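Local coordinates for protein phospholethanolamine N-methyltransferase 2 (Haemonchus contortus, PDB 4KRI) that probably transfers methyl groups from S-adenosylmethionine to phosphoethanolamine derivatives such as phosphomonomethylethanolamine, on the route to phosphocholine in this parasitic nematode, at residues V277-A280 with C281-E284; K413-Y416 with I417-N421. One frame throughout, in Å; residues are numbered along the deposited sequence.

Contact 1 of 2, residues V277-A280 with C281-E284; sequences VCDA and CEYE. With SAH (S-adenosyl-L-homocysteine), chain D.
The adenine-binding loop of the methyltransferase domain turns tightly here, and Asp279 holds both the turn and the base. Its OD1 receives the N-H of Cys281 (Asp279 OD1 to Cys281 N 3.0 Å). That donor comes from the anti side of the carboxylate, 33° out of its plane. The same OD1 accepts the amino group of S-adenosylhomocysteine, with SAH N6 to Asp279 OD1 also 3.0 Å. With CG anti to the backbone N (chi1 -176°), the carboxylate reaches both donors. Next to it, Ala280 N points almost straight at the ring nitrogen SAH N1, at 3.1 Å. The base is thus read by one side chain and one backbone N-H. Pairing N6 with an acidic side chain and N1 with the following backbone amide is a familiar adenine-recognition pattern of Rossmann-fold methyltransferases. The loop follows strand 273-277.

Within the turn, the carbonyl of Asp279 makes the closing bonds. Asp279 O accepts from Glu282 N at 2.9 Å, the donor lying well above the carbonyl plane. It also accepts from Tyr283 N at 3.0 Å, almost in line with the C=O bond. Glu282 carries its carboxylate back along the turn, where Glu282 OE1 comes to 3.0 Å from Asp279 OD2. The two carboxylate planes are 66° apart. Two like charges so close may raise the proton affinity of the pair.

Cys278 packs on Tyr283 in a sulfur-aromatic contact. Its SG lies 4.1 Å from the centroid of the Tyr283 ring in an oblique approach. Cys278 CB touches Tyr283 CD1. The Tyr283 side chain also touches Ala140 and Asn142 of strand 132-143, and His16 and Phe285 meet its ring edge-to-face.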
# COMPACT_ATOMS: atom_id res chain seq x y z
N VAL A 277 -3.22 -0.18 -2.60
CA VAL A 277 -2.13 -1.12 -2.41
C VAL A 277 -1.10 -0.83 -3.50
O VAL A 277 -1.41 -0.90 -4.69
CB VAL A 277 -2.60 -2.57 -2.60
CG1 VAL A 277 -1.49 -3.55 -2.24
CG2 VAL A 277 -3.83 -2.85 -1.76
N CYS A 278 0.12 -0.47 -3.10
CA CYS A 278 1.20 -0.26 -4.07
C CYS A 278 2.50 -0.09 -3.33
O CYS A 278 2.52 0.08 -2.12
CB CYS A 278 0.95 0.97 -4.94
SG CYS A 278 0.80 2.55 -4.01
N ASP A 279 3.59 -0.17 -4.08
CA ASP A 279 4.93 0.03 -3.54
C ASP A 279 5.25 1.51 -3.75
O ASP A 279 5.29 1.99 -4.87
CB ASP A 279 5.93 -0.85 -4.30
CG ASP A 279 7.34 -0.77 -3.74
OD1 ASP A 279 7.70 0.27 -3.15
OD2 ASP A 279 8.10 -1.75 -3.91
N ALA A 280 5.44 2.23 -2.65
CA ALA A 280 5.59 3.68 -2.71
C ALA A 280 6.86 4.12 -3.46
O ALA A 280 6.98 5.28 -3.86
CB ALA A 280 5.57 4.28 -1.30
N CYS A 281 7.77 3.18 -3.67
CA CYS A 281 8.97 3.45 -4.47
C CYS A 281 8.74 3.36 -5.97
O CYS A 281 9.58 3.82 -6.75
CB CYS A 281 10.05 2.46 -4.10
SG CYS A 281 10.79 2.88 -2.55
N GLU A 282 7.62 2.77 -6.37
CA GLU A 282 7.35 2.51 -7.78
C GLU A 282 6.17 3.31 -8.32
O GLU A 282 6.17 3.75 -9.47
CB GLU A 282 7.06 1.02 -8.01
CG GLU A 282 8.19 0.07 -7.67
CD GLU A 282 7.80 -1.39 -7.87
OE1 GLU A 282 7.84 -2.16 -6.88
OE2 GLU A 282 7.45 -1.76 -9.01
N TYR A 283 5.15 3.47 -7.48
CA TYR A 283 3.87 3.97 -7.93
C TYR A 283 3.90 5.39 -8.47
O TYR A 283 4.66 6.24 -7.98
CB TYR A 283 2.85 3.86 -6.80
CG TYR A 283 1.45 4.17 -7.22
CD1 TYR A 283 0.65 3.20 -7.79
CD2 TYR A 283 0.91 5.44 -7.04
CE1 TYR A 283 -0.65 3.47 -8.17
CE2 TYR A 283 -0.40 5.73 -7.41
CZ TYR A 283 -1.17 4.73 -7.98
OH TYR A 283 -2.47 4.99 -8.36
N GLU A 284 3.07 5.65 -9.47
CA GLU A 284 3.03 6.94 -10.14
C GLU A 284 2.11 7.91 -9.40
O GLU A 284 0.91 7.96 -9.67
CB GLU A 284 2.55 6.76 -11.58
CG GLU A 284 2.83 7.94 -12.50
CD GLU A 284 4.26 7.95 -13.03
OE1 GLU A 284 5.09 7.16 -12.53
OE2 GLU A 284 4.54 8.73 -13.96
N SAH D . 2.08 3.92 9.56
CA SAH D . 1.28 2.85 10.22
CB SAH D . 1.87 1.43 9.83
CG SAH D . 3.26 1.08 10.36
SD SAH D . 3.82 -0.56 9.79
C SAH D . 1.15 3.08 11.67
O SAH D . 1.60 4.10 12.17
OXT SAH D . 0.41 2.36 12.32
C5' SAH D . 4.79 -0.32 8.29
C4' SAH D . 4.07 -0.43 7.07
O4' SAH D . 4.93 0.00 5.98
C3' SAH D . 3.76 -1.85 6.78
O3' SAH D . 2.36 -2.00 6.68
C2' SAH D . 4.39 -2.14 5.49
O2' SAH D . 3.61 -2.99 4.68
C1' SAH D . 4.55 -0.78 4.89
N9 SAH D . 5.57 -0.74 3.78
C8 SAH D . 6.85 -1.15 3.83
N7 SAH D . 7.43 -0.88 2.66
C5 SAH D . 6.52 -0.27 1.87
C6 SAH D . 6.57 0.23 0.56
N6 SAH D . 7.72 0.15 -0.20
N1 SAH D . 5.45 0.80 0.05
C2 SAH D . 4.33 0.88 0.77
N3 SAH D . 4.25 0.42 2.03
C4 SAH D . 5.32 -0.17 2.59

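Contact 2 of 2, residues K413-Y416 with I417-N421; sequences KLQY and IADDN. With 1SH (2-(methylamino)ethyl dihydrogen phosphate), chain E.
Tyr416 O accepts the N-H of Asn421 at 2.9 Å, with the donor nearly in line with that carbonyl. This is the longer bond of the Schellman motif that ends helix 400-418. The shorter one runs from Asp420 N to Ile417 O, at 2.8 Å. Asp420 has a positive phi (55°), and the bend turns the chain into strand 422-430. Side-chain bonds hold the bend to the loop between strand 320-329 and helix 336-345: Asp420 OD2 to His331 N, and Asn421 to Ser335 N and Thr333 O.

Before the bend the helix is regular. Lys413 O accepts Ile417 N at 2.9 Å. Ala418 N to Leu414 O and Asp419 N to Gln415 O continue the i to i+4 pattern. Ile417 CG1 comes up in front of the carbonyl oxygen, 3.4 Å from Lys413 O. Leu414 and Ile417 face helix 373-389.

The side chain of Lys413 bends at chi3 and runs away from the helix end to the bound phosphomonomethylethanolamine. Its NZ gives a hydrogen bond to the phosphate, with Lys413 NZ 2.6 Å from 1SH O4. CD and CE also lie against O4. Arg345 and the hydroxyls of Tyr193, Tyr327, Tyr341 and Tyr347 bond the ligand too. The Tyr416 ring meets that of Tyr341 and stands edge-to-face with Phe338, which makes Tyr416 a second-shell neighbour of the ligand site.

On the outer face, Gln415 bends at chi2 (57°) and brings its amide back beside Asp419. The amide and the Asp419 carboxylate are turned 50° apart, and Gln415 NE2 gives Asp419 OD1 a weak bond of 3.2 Å.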
# COMPACT_ATOMS: atom_id res chain seq x y z
N LYS A 413 14.39 -5.32 22.18
CA LYS A 413 14.55 -3.94 21.70
C LYS A 413 15.13 -3.03 22.77
O LYS A 413 15.96 -2.16 22.47
CB LYS A 413 13.22 -3.41 21.14
CG LYS A 413 12.92 -3.96 19.75
CD LYS A 413 11.60 -3.48 19.20
CE LYS A 413 10.44 -4.22 19.83
NZ LYS A 413 9.19 -3.89 19.10
N LEU A 414 14.74 -3.24 24.02
CA LEU A 414 15.30 -2.47 25.12
C LEU A 414 16.82 -2.66 25.23
O LEU A 414 17.56 -1.69 25.39
CB LEU A 414 14.59 -2.84 26.44
CG LEU A 414 13.17 -2.23 26.49
CD1 LEU A 414 12.31 -2.84 27.58
CD2 LEU A 414 13.27 -0.72 26.67
N GLN A 415 17.29 -3.89 25.08
CA GLN A 415 18.73 -4.14 25.06
C GLN A 415 19.42 -3.58 23.81
O GLN A 415 20.57 -3.12 23.88
CB GLN A 415 19.02 -5.64 25.22
CG GLN A 415 20.50 -5.95 25.41
CD GLN A 415 21.10 -5.22 26.62
OE1 GLN A 415 20.56 -5.28 27.73
NE2 GLN A 415 22.22 -4.53 26.40
N TYR A 416 18.73 -3.60 22.67
CA TYR A 416 19.28 -3.03 21.44
C TYR A 416 19.47 -1.53 21.61
O TYR A 416 20.42 -0.95 21.08
CB TYR A 416 18.36 -3.28 20.25
CG TYR A 416 18.10 -4.73 19.92
CD1 TYR A 416 18.99 -5.72 20.31
CD2 TYR A 416 16.96 -5.11 19.22
CE1 TYR A 416 18.75 -7.05 20.01
CE2 TYR A 416 16.71 -6.43 18.92
CZ TYR A 416 17.61 -7.39 19.32
OH TYR A 416 17.37 -8.71 19.02
N ILE A 417 18.55 -0.90 22.33
CA ILE A 417 18.67 0.52 22.62
C ILE A 417 19.86 0.76 23.54
O ILE A 417 20.63 1.69 23.36
CB ILE A 417 17.41 1.06 23.30
CG1 ILE A 417 16.28 1.19 22.28
CG2 ILE A 417 17.67 2.42 23.94
CD1 ILE A 417 15.03 1.81 22.85
N ALA A 418 19.99 -0.11 24.54
CA ALA A 418 21.06 0.00 25.53
C ALA A 418 22.44 0.00 24.89
O ALA A 418 23.34 0.72 25.33
CB ALA A 418 20.94 -1.11 26.54
N ASP A 419 22.62 -0.81 23.86
CA ASP A 419 23.90 -0.87 23.16
C ASP A 419 24.04 0.25 22.12
O ASP A 419 25.06 0.34 21.43
CB ASP A 419 24.06 -2.25 22.51
CG ASP A 419 24.08 -3.37 23.53
OD1 ASP A 419 24.53 -3.12 24.66
OD2 ASP A 419 23.65 -4.49 23.19
N ASP A 420 23.03 1.12 22.04
CA ASP A 420 22.92 2.15 21.00
C ASP A 420 23.01 1.55 19.60
O ASP A 420 23.64 2.11 18.70
CB ASP A 420 23.96 3.28 21.18
CG ASP A 420 23.58 4.55 20.43
OD1 ASP A 420 22.40 4.97 20.52
OD2 ASP A 420 24.44 5.14 19.74
N ASN A 421 22.37 0.40 19.42
CA ASN A 421 22.23 -0.20 18.10
C ASN A 421 20.93 0.32 17.47
O ASN A 421 20.93 0.83 16.35
CB ASN A 421 22.17 -1.72 18.19
CG ASN A 421 23.50 -2.37 18.62
OD1 ASN A 421 23.62 -3.59 18.58
ND2 ASN A 421 24.48 -1.56 19.03
O4 1SH E . 9.51 -3.66 16.50
P1 1SH E . 9.25 -4.65 15.37
O1 1SH E . 10.49 -5.00 14.64
O3 1SH E . 8.59 -5.95 15.98
O2 1SH E . 8.27 -3.97 14.33
C1 1SH E . 7.13 -3.45 14.78
C2 1SH E . 6.34 -2.62 13.77
N1 1SH E . 6.93 -1.40 13.32
C3 1SH E . 6.12 -0.88 12.28

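From the N terminus, the chain first reaches contact 1, after strand 273-277. It closes a short turn at once, and the chain goes on to strand 290-296. Contact 2 comes more than a hundred residues later, at the end of helix 400-418, where the chain enters strand 422-430. The two lie in series, so neither encloses nor crosses the other. The centres of contact 1 and contact 2 are about 32 Å apart. The nearest atoms of contact 1 and contact 2 are about 22 Å apart. Contact 1 ties the adenine pocket to strand 132-143. Contact 2 ties helices 373-389 and 336-345 to the final strand. The two ligands lie between them.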